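Glucosamine kinase (Streptacidiphilus jiangxiensis, PDB 6HWJ) catalyses the ATP- and magnesium-dependent phosphorylation of D-glucosamine to D-glucosamine 6-phosphate, and acts to a lesser extent on glucose. Local coordinates at residues A[197-202]-A[351-356]; A[202-205]-A[209-212]; A[224-229]-A[374-379]; A[228-233]-A[390-395]. All coordinates share one frame; numbering follows the deposited sequence.

All four contacts belong to the mainly helical part of the kinase, and their chemistry follows their depth in it. Contact 1 is a buried meeting of valines between helices 194-207 and 335-356. Contact 2 shares Val-202 with it, its centre about 10 Å from that of contact 1, but lies at the surface, where a backbone bond, a long ion pair and leucines close a turn. Contacts 3 and 4 both use helix 212-234, also with centres about 10 Å apart. Contact 3 is partly buried and sets threonines against Phe-376 and Ala-379 of helix 362-386; contact 4 is buried and joins His-230 to a leucine in the loop after that helix.

Contact 1: A[197-202]-A[351-356]; sequences WAVDDV and RVVVFR
Val-353 presents its CG2 methyl to two valines one helical turn apart, Val-199 and Val-202. Its CB points at the other helix. CG2 stands anti to the carbonyl carbon, beside the backbone N, and this branch makes the closest approaches. One is to the main chain: CG2 of Val-353 lies 3.6 Å from the carbonyl O of Val-199. The side chains of Val-199 and Val-353 run antiparallel, side by side, with Val-199 CG1 3.9 Å from Val-353 CG2. Val-202 instead meets Val-353 at a slant. Its CB also faces the partner helix, and CG1, anti to the backbone N (chi1 174°), comes to 3.8 Å from Val-353 CG2. The other branch of Val-353 adds a looser touch, CG1 lying 4.1 Å from Val-202 CG1. All three side chains are buried, and the forces between them are purely van der Waals. The Val-199 side chain is about 8 Å from that of Asp-193, inferred to bind ATP. Val-349, on the same helix as Val-353, continues the apolar strip by touching Ala-198, Val-199 and Val-202. Helix 194-207 thus lies against helix 335-356, while Val-365 and Trp-368 of helix 362-386 pack on Val-202 and Trp-197 leans on helix 212-234.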
loop_
_atom_site.group_PDB
_atom_site.type_symbol
_atom_site.label_atom_id
_atom_site.label_comp_id
_atom_site.label_asym_id
_atom_site.label_seq_id
_atom_site.Cartn_x
_atom_site.Cartn_y
_atom_site.Cartn_z
ATOM N N TRP A 197 -8.620 14.053 -6.263
ATOM C CA TRP A 197 -9.277 14.120 -7.567
ATOM C C TRP A 197 -10.657 13.489 -7.571
ATOM O O TRP A 197 -11.527 13.969 -8.297
ATOM C CB TRP A 197 -8.426 13.484 -8.676
ATOM C CG TRP A 197 -8.074 12.024 -8.562
ATOM C CD1 TRP A 197 -6.858 11.505 -8.210
ATOM C CD2 TRP A 197 -8.914 10.898 -8.852
ATOM N NE1 TRP A 197 -6.905 10.127 -8.238
ATOM C CE2 TRP A 197 -8.159 9.736 -8.626
ATOM C CE3 TRP A 197 -10.243 10.762 -9.258
ATOM C CZ2 TRP A 197 -8.688 8.455 -8.803
ATOM C CZ3 TRP A 197 -10.760 9.495 -9.419
ATOM C CH2 TRP A 197 -9.981 8.363 -9.186
ATOM N N ALA A 198 -10.888 12.436 -6.768
ATOM C CA ALA A 198 -12.207 11.834 -6.745
ATOM C C ALA A 198 -13.205 12.729 -6.024
ATOM O O ALA A 198 -14.352 12.861 -6.457
ATOM C CB ALA A 198 -12.161 10.445 -6.097
ATOM N N VAL A 199 -12.788 13.343 -4.913
ATOM C CA VAL A 199 -13.638 14.303 -4.229
ATOM C C VAL A 199 -13.968 15.465 -5.162
ATOM O O VAL A 199 -15.097 15.952 -5.193
ATOM C CB VAL A 199 -12.957 14.791 -2.938
ATOM C CG1 VAL A 199 -13.665 15.998 -2.364
ATOM C CG2 VAL A 199 -12.910 13.638 -1.893
ATOM N N ASP A 200 -12.988 15.927 -5.933
ATOM C CA ASP A 200 -13.256 17.025 -6.856
ATOM C C ASP A 200 -14.242 16.620 -7.955
ATOM O O ASP A 200 -15.154 17.392 -8.288
ATOM C CB ASP A 200 -11.947 17.526 -7.465
ATOM C CG ASP A 200 -12.150 18.784 -8.281
ATOM O OD1 ASP A 200 -12.514 19.806 -7.678
ATOM O OD2 ASP A 200 -11.975 18.738 -9.515
ATOM N N ASP A 201 -14.073 15.435 -8.542
ATOM C CA ASP A 201 -15.038 14.957 -9.537
ATOM C C ASP A 201 -16.467 15.004 -9.008
ATOM O O ASP A 201 -17.373 15.564 -9.641
ATOM C CB ASP A 201 -14.723 13.516 -9.940
ATOM C CG ASP A 201 -13.547 13.402 -10.879
ATOM O OD1 ASP A 201 -13.020 14.440 -11.328
ATOM O OD2 ASP A 201 -13.155 12.244 -11.162
ATOM N N VAL A 202 -16.696 14.390 -7.843
ATOM C CA VAL A 202 -18.062 14.263 -7.318
ATOM C C VAL A 202 -18.612 15.610 -6.901
ATOM O O VAL A 202 -19.810 15.867 -7.043
ATOM C CB VAL A 202 -18.048 13.238 -6.153
ATOM C CG1 VAL A 202 -19.397 13.160 -5.474
ATOM C CG2 VAL A 202 -17.638 11.874 -6.698
ATOM N N ARG A 351 -19.652 10.368 0.677
ATOM C CA ARG A 351 -20.065 10.853 1.984
ATOM C C ARG A 351 -19.313 12.127 2.343
ATOM O O ARG A 351 -19.890 13.057 2.914
ATOM C CB ARG A 351 -19.833 9.783 3.063
ATOM C CG ARG A 351 -20.483 8.442 2.767
ATOM C CD ARG A 351 -21.963 8.526 2.557
ATOM N NE ARG A 351 -22.494 7.241 2.081
ATOM C CZ ARG A 351 -23.761 7.033 1.748
ATOM N NH1 ARG A 351 -24.655 8.020 1.847
ATOM N NH2 ARG A 351 -24.134 5.848 1.310
ATOM N N VAL A 352 -18.010 12.164 2.046
ATOM C CA VAL A 352 -17.186 13.322 2.395
ATOM C C VAL A 352 -17.633 14.559 1.607
ATOM O O VAL A 352 -17.695 15.667 2.154
ATOM C CB VAL A 352 -15.705 12.989 2.137
ATOM C CG1 VAL A 352 -14.850 14.273 2.148
ATOM C CG2 VAL A 352 -15.203 11.979 3.181
ATOM N N VAL A 353 -17.949 14.390 0.316
ATOM C CA VAL A 353 -18.408 15.525 -0.487
ATOM C C VAL A 353 -19.654 16.123 0.137
ATOM O O VAL A 353 -19.770 17.343 0.289
ATOM C CB VAL A 353 -18.666 15.098 -1.948
ATOM C CG1 VAL A 353 -19.410 16.197 -2.721
ATOM C CG2 VAL A 353 -17.365 14.771 -2.648
ATOM N N VAL A 354 -20.602 15.268 0.535
ATOM C CA VAL A 354 -21.854 15.762 1.091
ATOM C C VAL A 354 -21.611 16.453 2.421
ATOM O O VAL A 354 -22.214 17.489 2.720
ATOM C CB VAL A 354 -22.862 14.607 1.217
ATOM C CG1 VAL A 354 -24.045 15.038 2.065
ATOM C CG2 VAL A 354 -23.306 14.141 -0.181
ATOM N N PHE A 355 -20.746 15.885 3.244
ATOM C CA PHE A 355 -20.496 16.408 4.580
ATOM C C PHE A 355 -19.748 17.742 4.546
ATOM O O PHE A 355 -20.016 18.631 5.368
ATOM C CB PHE A 355 -19.691 15.355 5.360
ATOM C CG PHE A 355 -19.451 15.701 6.813
ATOM C CD1 PHE A 355 -20.363 15.346 7.780
ATOM C CD2 PHE A 355 -18.266 16.302 7.208
ATOM C CE1 PHE A 355 -20.140 15.629 9.123
ATOM C CE2 PHE A 355 -18.032 16.585 8.551
ATOM C CZ PHE A 355 -18.957 16.246 9.499
ATOM N N ARG A 356 -18.818 17.904 3.607
ATOM C CA ARG A 356 -17.919 19.052 3.612
ATOM C C ARG A 356 -18.361 20.200 2.715
ATOM O O ARG A 356 -17.840 21.310 2.868
ATOM C CB ARG A 356 -16.512 18.629 3.167
ATOM C CG ARG A 356 -15.854 17.660 4.111
ATOM C CD ARG A 356 -14.419 17.379 3.699
ATOM N NE ARG A 356 -13.798 16.370 4.571
ATOM C CZ ARG A 356 -12.632 15.786 4.324
ATOM N NH1 ARG A 356 -11.939 16.111 3.249
ATOM N NH2 ARG A 356 -12.163 14.876 5.160
#

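Contact 2: A[202-205]-A[209-212]; sequences VRRL and ELTM
Leu-210 lays its branched end over one face of the Arg-204 guanidinium. CG of Leu-210 sits 3.6 Å above that plane, away from its centre, and CD1 and CD2 each come to 3.4 Å from Arg-204 NH1. Glu-209 approaches elsewhere: its OE1 lies at the edge of the guanidinium, 3.7 Å from Arg-204 NE, in a long salt bridge whose two planes are turned 71° apart. Deeper in, Leu-205 CD1 rests 3.6 Å from Leu-210 O, and its CD2 meets the sulfur of Met-212 at 4.1 Å.

Backbone geometry sets these groups in place. Glu-209 N donates to Arg-204 O (2.9 Å), a bond from the sixth residue back to the first, consistent with the Schellman motif that often ends a helix. A bend at chi3 (72°) folds the Arg-204 chain and brings its head beside Leu-210. Thr-211 then N-caps the next helix: its side chain caps a backbone N there while its own N bonds Gln-214 OE1, the reciprocal pattern of a capping box. Trp-368 of helix 362-386 touches both Leu-205 and Met-212.

Since Glu-209 OE2 also pairs with Arg-207, its carboxylate is shared between two arginines. The ion pair with Arg-204 is therefore likely to be a modest attraction, with the backbone bond and apolar contacts carrying much of this surface turn.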
loop_
_atom_site.group_PDB
_atom_site.type_symbol
_atom_site.label_atom_id
_atom_site.label_comp_id
_atom_site.label_asym_id
_atom_site.label_seq_id
_atom_site.Cartn_x
_atom_site.Cartn_y
_atom_site.Cartn_z
ATOM N N VAL A 202 -16.696 14.390 -7.843
ATOM C CA VAL A 202 -18.062 14.263 -7.318
ATOM C C VAL A 202 -18.612 15.610 -6.901
ATOM O O VAL A 202 -19.810 15.867 -7.043
ATOM C CB VAL A 202 -18.048 13.238 -6.153
ATOM C CG1 VAL A 202 -19.397 13.160 -5.474
ATOM C CG2 VAL A 202 -17.638 11.874 -6.698
ATOM N N ARG A 203 -17.756 16.497 -6.389
ATOM C CA ARG A 203 -18.172 17.861 -6.106
ATOM C C ARG A 203 -18.622 18.563 -7.385
ATOM O O ARG A 203 -19.643 19.271 -7.407
ATOM C CB ARG A 203 -16.994 18.594 -5.455
ATOM C CG ARG A 203 -17.281 19.931 -4.854
ATOM C CD ARG A 203 -16.101 20.353 -3.975
ATOM N NE ARG A 203 -16.250 19.897 -2.590
ATOM C CZ ARG A 203 -15.236 19.708 -1.742
ATOM N NH1 ARG A 203 -13.981 19.899 -2.136
ATOM N NH2 ARG A 203 -15.480 19.317 -0.500
ATOM N N ARG A 204 -17.879 18.370 -8.472
ATOM C CA ARG A 204 -18.260 18.992 -9.734
ATOM C C ARG A 204 -19.576 18.428 -10.239
ATOM O O ARG A 204 -20.446 19.185 -10.692
ATOM C CB ARG A 204 -17.126 18.818 -10.755
ATOM C CG ARG A 204 -15.904 19.676 -10.417
ATOM C CD ARG A 204 -14.698 19.389 -11.317
ATOM N NE ARG A 204 -14.875 19.891 -12.684
ATOM C CZ ARG A 204 -14.659 19.182 -13.794
ATOM N NH1 ARG A 204 -14.240 17.924 -13.730
ATOM N NH2 ARG A 204 -14.852 19.742 -14.975
ATOM N N LEU A 205 -19.767 17.111 -10.117
ATOM C CA LEU A 205 -21.074 16.519 -10.388
ATOM C C LEU A 205 -22.168 17.220 -9.584
ATOM O O LEU A 205 -23.200 17.620 -10.130
ATOM C CB LEU A 205 -21.052 15.023 -10.065
ATOM C CG LEU A 205 -22.395 14.275 -10.091
ATOM C CD1 LEU A 205 -22.930 14.187 -11.511
ATOM C CD2 LEU A 205 -22.243 12.887 -9.487
ATOM N N GLU A 209 -21.346 20.673 -12.995
ATOM C CA GLU A 209 -20.276 20.903 -13.955
ATOM C C GLU A 209 -19.859 19.629 -14.676
ATOM O O GLU A 209 -19.174 19.703 -15.702
ATOM C CB GLU A 209 -19.055 21.498 -13.257
ATOM C CG GLU A 209 -19.341 22.800 -12.530
ATOM C CD GLU A 209 -18.100 23.376 -11.881
ATOM O OE1 GLU A 209 -16.996 22.833 -12.110
ATOM O OE2 GLU A 209 -18.233 24.369 -11.141
ATOM N N LEU A 210 -20.230 18.467 -14.143
ATOM C CA LEU A 210 -20.076 17.199 -14.836
ATOM C C LEU A 210 -21.427 16.494 -14.863
ATOM O O LEU A 210 -22.246 16.667 -13.966
ATOM C CB LEU A 210 -19.056 16.292 -14.153
ATOM C CG LEU A 210 -17.605 16.758 -14.098
ATOM C CD1 LEU A 210 -16.804 15.769 -13.268
ATOM C CD2 LEU A 210 -17.009 16.880 -15.476
ATOM N N THR A 211 -21.656 15.713 -15.906
ATOM C CA THR A 211 -22.809 14.836 -15.950
ATOM C C THR A 211 -22.538 13.587 -15.126
ATOM O O THR A 211 -21.391 13.270 -14.800
ATOM C CB THR A 211 -23.111 14.415 -17.382
ATOM O OG1 THR A 211 -21.999 13.665 -17.878
ATOM C CG2 THR A 211 -23.333 15.637 -18.248
ATOM N N MET A 212 -23.617 12.865 -14.806
ATOM C CA MET A 212 -23.463 11.586 -14.128
ATOM C C MET A 212 -22.542 10.662 -14.911
ATOM O O MET A 212 -21.652 10.022 -14.338
ATOM C CB MET A 212 -24.840 10.932 -13.925
ATOM C CG MET A 212 -24.806 9.647 -13.117
ATOM S SD MET A 212 -24.177 9.865 -11.451
ATOM C CE MET A 212 -25.532 10.723 -10.666
#

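Contact 3: A[224-229]-A[374-379]; sequences TLTARM and RSFLDA
Thr-226 brings its hydroxyl to the edge of the Phe-376 ring. OG1 of Thr-226 lies near the ring plane, 3.4 Å from CZ and 3.6 Å from CE2 of Phe-376, while Thr-226 CB is 3.9 Å from CZ. The threonine side chain stands roughly perpendicular to that of the phenylalanine. The ring reaches this far because CG of Phe-376 is anti to the backbone N (chi1 178°), carrying the side chain out toward helix 212-234. The Thr-226 hydroxyl finds its polar partner within its own helix, at the carbonyl O of Leu-222, and meets the phenyl edge by van der Waals contact. Met-342 and Thr-343 of helix 335-356 also lie against Phe-376, and Phe-301 against Thr-226.

This buried half is the closer in side-chain approach. At the partly exposed half, Thr-224 and Ala-379 bring their backbones together, their CA atoms 5.3 Å apart, but the side chains touch lightly: Thr-224 OG1 is 3.8 Å from Ala-379 CB. The small methyl permits the close backbone approach, and Thr-224 OG1 hydrogen-bonds Thr-383 OG1, one turn along helix 362-386.

Small Thr-224 and Ala-379 thus sit where the two backbones come nearest, while Phe-376 bridges to Thr-226 farther along. The result is a helix-helix pair, 212-234 with 362-386, in the helical part of the kinase, and the Thr-226 side chain is about 10 Å from that of Gln-305, a magnesium ligand.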
loop_
_atom_site.group_PDB
_atom_site.type_symbol
_atom_site.label_atom_id
_atom_site.label_comp_id
_atom_site.label_asym_id
_atom_site.label_seq_id
_atom_site.Cartn_x
_atom_site.Cartn_y
_atom_site.Cartn_z
ATOM N N THR A 224 -11.524 -1.429 -14.083
ATOM C CA THR A 224 -10.643 -2.034 -15.072
ATOM C C THR A 224 -9.210 -2.128 -14.552
ATOM O O THR A 224 -8.532 -3.153 -14.750
ATOM C CB THR A 224 -10.727 -1.227 -16.386
ATOM O OG1 THR A 224 -12.006 -1.449 -16.994
ATOM C CG2 THR A 224 -9.632 -1.624 -17.345
ATOM N N LEU A 225 -8.735 -1.087 -13.875
ATOM C CA LEU A 225 -7.374 -1.094 -13.340
ATOM C C LEU A 225 -7.191 -2.209 -12.316
ATOM O O LEU A 225 -6.202 -2.955 -12.364
ATOM C CB LEU A 225 -7.047 0.278 -12.713
ATOM C CG LEU A 225 -5.683 0.466 -12.041
ATOM C CD1 LEU A 225 -5.328 1.948 -11.956
ATOM C CD2 LEU A 225 -5.662 -0.120 -10.610
ATOM N N THR A 226 -8.138 -2.337 -11.390
ATOM C CA THR A 226 -8.086 -3.365 -10.360
ATOM C C THR A 226 -8.072 -4.764 -10.970
ATOM O O THR A 226 -7.351 -5.644 -10.487
ATOM C CB THR A 226 -9.285 -3.217 -9.418
ATOM O OG1 THR A 226 -9.375 -1.862 -8.950
ATOM C CG2 THR A 226 -9.157 -4.170 -8.226
ATOM N N ALA A 227 -8.847 -4.976 -12.040
ATOM C CA ALA A 227 -8.877 -6.280 -12.700
ATOM C C ALA A 227 -7.568 -6.580 -13.418
ATOM O O ALA A 227 -7.057 -7.712 -13.354
ATOM C CB ALA A 227 -10.051 -6.356 -13.682
ATOM N N ARG A 228 -7.005 -5.585 -14.104
ATOM C CA ARG A 228 -5.698 -5.756 -14.729
ATOM C C ARG A 228 -4.630 -6.043 -13.674
ATOM O O ARG A 228 -3.738 -6.881 -13.884
ATOM C CB ARG A 228 -5.328 -4.506 -15.530
ATOM C CG ARG A 228 -6.205 -4.258 -16.757
ATOM C CD ARG A 228 -5.923 -2.874 -17.354
ATOM N NE ARG A 228 -6.644 -2.697 -18.620
ATOM C CZ ARG A 228 -6.720 -1.546 -19.285
ATOM N NH1 ARG A 228 -6.144 -0.447 -18.802
ATOM N NH2 ARG A 228 -7.387 -1.489 -20.427
ATOM N N MET A 229 -4.679 -5.315 -12.562
ATOM C CA MET A 229 -3.749 -5.532 -11.455
ATOM C C MET A 229 -3.862 -6.962 -10.926
ATOM O O MET A 229 -2.854 -7.679 -10.823
ATOM C CB MET A 229 -4.034 -4.506 -10.351
ATOM C CG MET A 229 -3.085 -4.557 -9.161
ATOM S SD MET A 229 -3.556 -3.339 -7.888
ATOM C CE MET A 229 -4.958 -4.163 -7.141
ATOM N N ARG A 374 -21.714 0.040 -8.871
ATOM C CA ARG A 374 -22.090 -0.814 -9.987
ATOM C C ARG A 374 -21.142 -0.640 -11.174
ATOM O O ARG A 374 -20.744 -1.634 -11.804
ATOM C CB ARG A 374 -23.530 -0.516 -10.397
ATOM C CG ARG A 374 -24.032 -1.316 -11.606
ATOM C CD ARG A 374 -23.796 -2.813 -11.428
ATOM N NE ARG A 374 -24.334 -3.306 -10.162
ATOM C CZ ARG A 374 -24.006 -4.467 -9.604
ATOM N NH1 ARG A 374 -24.550 -4.822 -8.450
ATOM N NH2 ARG A 374 -23.132 -5.271 -10.195
ATOM N N SER A 375 -20.765 0.609 -11.493
ATOM C CA SER A 375 -19.832 0.843 -12.592
ATOM C C SER A 375 -18.492 0.165 -12.339
ATOM O O SER A 375 -17.907 -0.422 -13.255
ATOM C CB SER A 375 -19.618 2.350 -12.810
ATOM O OG SER A 375 -20.842 3.014 -13.091
ATOM N N PHE A 376 -17.980 0.260 -11.112
ATOM C CA PHE A 376 -16.715 -0.374 -10.774
ATOM C C PHE A 376 -16.791 -1.881 -10.948
ATOM O O PHE A 376 -15.955 -2.479 -11.629
ATOM C CB PHE A 376 -16.320 -0.033 -9.330
ATOM C CG PHE A 376 -15.047 -0.689 -8.883
ATOM C CD1 PHE A 376 -15.048 -1.992 -8.421
ATOM C CD2 PHE A 376 -13.843 -0.002 -8.944
ATOM C CE1 PHE A 376 -13.877 -2.601 -8.037
ATOM C CE2 PHE A 376 -12.679 -0.595 -8.526
ATOM C CZ PHE A 376 -12.688 -1.906 -8.092
ATOM N N LEU A 377 -17.787 -2.518 -10.317
ATOM C CA LEU A 377 -17.907 -3.972 -10.379
ATOM C C LEU A 377 -18.119 -4.477 -11.805
ATOM O O LEU A 377 -17.539 -5.496 -12.200
ATOM C CB LEU A 377 -19.061 -4.426 -9.485
ATOM C CG LEU A 377 -18.824 -4.332 -7.985
ATOM C CD1 LEU A 377 -20.093 -4.665 -7.222
ATOM C CD2 LEU A 377 -17.682 -5.252 -7.552
ATOM N N ASP A 378 -18.974 -3.802 -12.585
ATOM C CA ASP A 378 -19.199 -4.227 -13.965
ATOM C C ASP A 378 -17.909 -4.168 -14.777
ATOM O O ASP A 378 -17.559 -5.121 -15.488
ATOM C CB ASP A 378 -20.286 -3.366 -14.609
ATOM C CG ASP A 378 -21.663 -3.651 -14.045
ATOM O OD1 ASP A 378 -21.800 -4.584 -13.220
ATOM O OD2 ASP A 378 -22.616 -2.941 -14.424
ATOM N N ALA A 379 -17.178 -3.054 -14.675
ATOM C CA ALA A 379 -15.904 -2.940 -15.376
ATOM C C ALA A 379 -14.911 -3.979 -14.881
ATOM O O ALA A 379 -14.200 -4.604 -15.676
ATOM C CB ALA A 379 -15.348 -1.526 -15.201
#

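Contact 4: A[228-233]-A[390-395]; sequences RMHAAL and DDLFDD
His-230 meets Leu-392 mainly through its CB. This atom points toward the loop 390-395 and lies 3.8 Å from Leu-392 CD1 and 4.2 Å from Leu-392 CD2. CG is set anti to the carbonyl carbon, beside the backbone N (chi1 -73°), and from there the imidazole runs on past the leucine. ND1 comes to 4.1 Å from Leu-392 CD1, which approaches the ring obliquely, and the same nitrogen hydrogen-bonds Tyr-380 OH. At the tip, NE2 hydrogen-bonds Asp-338 OD2. Both ring nitrogens therefore have partners, which together fix the rotation of the buried imidazole: the stem of a polar side chain can serve apolar packing while its ring is bonded elsewhere.

Leu-392, roughly perpendicular to His-230, spreads its two methyls over the side-chain stem and the backbone. CD1 takes the stem, while CD2 lies 3.9 Å from His-230 O and 4.2 Å from the N of Ala-231. Its CG lies between the backbone N and the carbonyl carbon (chi1 62°), a crowded position from which, with chi2 near 85°, both methyls reach the helix.

The His-230 side chain is about 11 Å from that of Asp-300, which binds D-glucosamine. Leu-392 ends the short 3-10 turn 390-392 between helices 362-386 and 398-416. That loop is thereby seated against helix 212-234, with Ala-335 of helix 335-356 touching both His-230 and Leu-392, and Tyr-380 of helix 362-386 packing on Leu-392.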
loop_
_atom_site.group_PDB
_atom_site.type_symbol
_atom_site.label_atom_id
_atom_site.label_comp_id
_atom_site.label_asym_id
_atom_site.label_seq_id
_atom_site.Cartn_x
_atom_site.Cartn_y
_atom_site.Cartn_z
ATOM N N ARG A 228 -7.005 -5.585 -14.104
ATOM C CA ARG A 228 -5.698 -5.756 -14.729
ATOM C C ARG A 228 -4.630 -6.043 -13.674
ATOM O O ARG A 228 -3.738 -6.881 -13.884
ATOM C CB ARG A 228 -5.328 -4.506 -15.530
ATOM C CG ARG A 228 -6.205 -4.258 -16.757
ATOM C CD ARG A 228 -5.923 -2.874 -17.354
ATOM N NE ARG A 228 -6.644 -2.697 -18.620
ATOM C CZ ARG A 228 -6.720 -1.546 -19.285
ATOM N NH1 ARG A 228 -6.144 -0.447 -18.802
ATOM N NH2 ARG A 228 -7.387 -1.489 -20.427
ATOM N N MET A 229 -4.679 -5.315 -12.562
ATOM C CA MET A 229 -3.749 -5.532 -11.455
ATOM C C MET A 229 -3.862 -6.962 -10.926
ATOM O O MET A 229 -2.854 -7.679 -10.823
ATOM C CB MET A 229 -4.034 -4.506 -10.351
ATOM C CG MET A 229 -3.085 -4.557 -9.161
ATOM S SD MET A 229 -3.556 -3.339 -7.888
ATOM C CE MET A 229 -4.958 -4.163 -7.141
ATOM N N HIS A 230 -5.092 -7.412 -10.628
ATOM C CA HIS A 230 -5.258 -8.755 -10.071
ATOM C C HIS A 230 -4.849 -9.840 -11.063
ATOM O O HIS A 230 -4.231 -10.839 -10.683
ATOM C CB HIS A 230 -6.704 -8.967 -9.616
ATOM C CG HIS A 230 -7.055 -8.234 -8.369
ATOM N ND1 HIS A 230 -8.358 -7.979 -7.996
ATOM C CD2 HIS A 230 -6.276 -7.706 -7.398
ATOM C CE1 HIS A 230 -8.358 -7.326 -6.851
ATOM N NE2 HIS A 230 -7.105 -7.143 -6.473
ATOM N N ALA A 231 -5.187 -9.670 -12.337
ATOM C CA ALA A 231 -4.819 -10.668 -13.334
ATOM C C ALA A 231 -3.311 -10.849 -13.391
ATOM O O ALA A 231 -2.818 -11.971 -13.535
ATOM C CB ALA A 231 -5.368 -10.277 -14.708
ATOM N N ALA A 232 -2.560 -9.755 -13.282
ATOM C CA ALA A 232 -1.110 -9.844 -13.308
ATOM C C ALA A 232 -0.575 -10.472 -12.029
ATOM O O ALA A 232 0.330 -11.309 -12.078
ATOM C CB ALA A 232 -0.488 -8.447 -13.494
ATOM N N LEU A 233 -1.094 -10.052 -10.872
ATOM C CA LEU A 233 -0.629 -10.613 -9.610
ATOM C C LEU A 233 -0.959 -12.094 -9.525
ATOM O O LEU A 233 -0.163 -12.895 -9.013
ATOM C CB LEU A 233 -1.250 -9.845 -8.441
ATOM C CG LEU A 233 -0.902 -8.369 -8.333
ATOM C CD1 LEU A 233 -1.697 -7.722 -7.228
ATOM C CD2 LEU A 233 0.600 -8.113 -8.129
ATOM N N ASP A 390 -11.550 -14.770 -14.591
ATOM C CA ASP A 390 -12.802 -14.617 -13.855
ATOM C C ASP A 390 -12.735 -15.251 -12.467
ATOM O O ASP A 390 -13.336 -14.739 -11.510
ATOM C CB ASP A 390 -13.962 -15.250 -14.634
ATOM C CG ASP A 390 -13.962 -14.877 -16.102
ATOM O OD1 ASP A 390 -13.077 -15.353 -16.845
ATOM O OD2 ASP A 390 -14.851 -14.108 -16.510
ATOM N N ASP A 391 -12.022 -16.374 -12.339
ATOM C CA ASP A 391 -12.125 -17.219 -11.155
ATOM C C ASP A 391 -11.345 -16.703 -9.948
ATOM O O ASP A 391 -11.436 -17.307 -8.874
ATOM C CB ASP A 391 -11.647 -18.642 -11.491
ATOM C CG ASP A 391 -10.309 -18.658 -12.212
ATOM O OD1 ASP A 391 -9.702 -17.577 -12.382
ATOM O OD2 ASP A 391 -9.868 -19.756 -12.617
ATOM N N LEU A 392 -10.572 -15.622 -10.076
ATOM C CA LEU A 392 -9.907 -15.095 -8.897
ATOM C C LEU A 392 -10.843 -14.276 -8.027
ATOM O O LEU A 392 -10.525 -14.028 -6.856
ATOM C CB LEU A 392 -8.689 -14.259 -9.316
ATOM C CG LEU A 392 -8.896 -13.020 -10.156
ATOM C CD1 LEU A 392 -9.223 -11.811 -9.294
ATOM C CD2 LEU A 392 -7.646 -12.770 -11.001
ATOM N N PHE A 393 -12.000 -13.887 -8.553
ATOM C CA PHE A 393 -12.962 -13.052 -7.835
ATOM C C PHE A 393 -14.102 -13.932 -7.324
ATOM O O PHE A 393 -14.869 -14.477 -8.115
ATOM C CB PHE A 393 -13.473 -11.934 -8.748
ATOM C CG PHE A 393 -14.490 -11.027 -8.091
ATOM C CD1 PHE A 393 -14.253 -10.494 -6.834
ATOM C CD2 PHE A 393 -15.672 -10.711 -8.735
ATOM C CE1 PHE A 393 -15.175 -9.680 -6.230
ATOM C CE2 PHE A 393 -16.600 -9.879 -8.127
ATOM C CZ PHE A 393 -16.351 -9.366 -6.877
ATOM N N ASP A 394 -14.192 -14.083 -5.999
ATOM C CA ASP A 394 -15.295 -14.806 -5.341
ATOM C C ASP A 394 -16.210 -13.758 -4.709
ATOM O O ASP A 394 -15.917 -13.237 -3.624
ATOM C CB ASP A 394 -14.751 -15.780 -4.305
ATOM C CG ASP A 394 -15.836 -16.676 -3.701
ATOM O OD1 ASP A 394 -17.040 -16.407 -3.910
ATOM O OD2 ASP A 394 -15.471 -17.633 -2.988
ATOM N N ASP A 395 -17.317 -13.443 -5.392
ATOM C CA ASP A 395 -18.170 -12.344 -4.954
ATOM C C ASP A 395 -19.074 -12.723 -3.787
ATOM O O ASP A 395 -19.777 -11.854 -3.256
ATOM C CB ASP A 395 -19.008 -11.803 -6.118
ATOM C CG ASP A 395 -19.829 -12.873 -6.801
ATOM O OD1 ASP A 395 -19.958 -13.984 -6.248
ATOM O OD2 ASP A 395 -20.325 -12.590 -7.908
#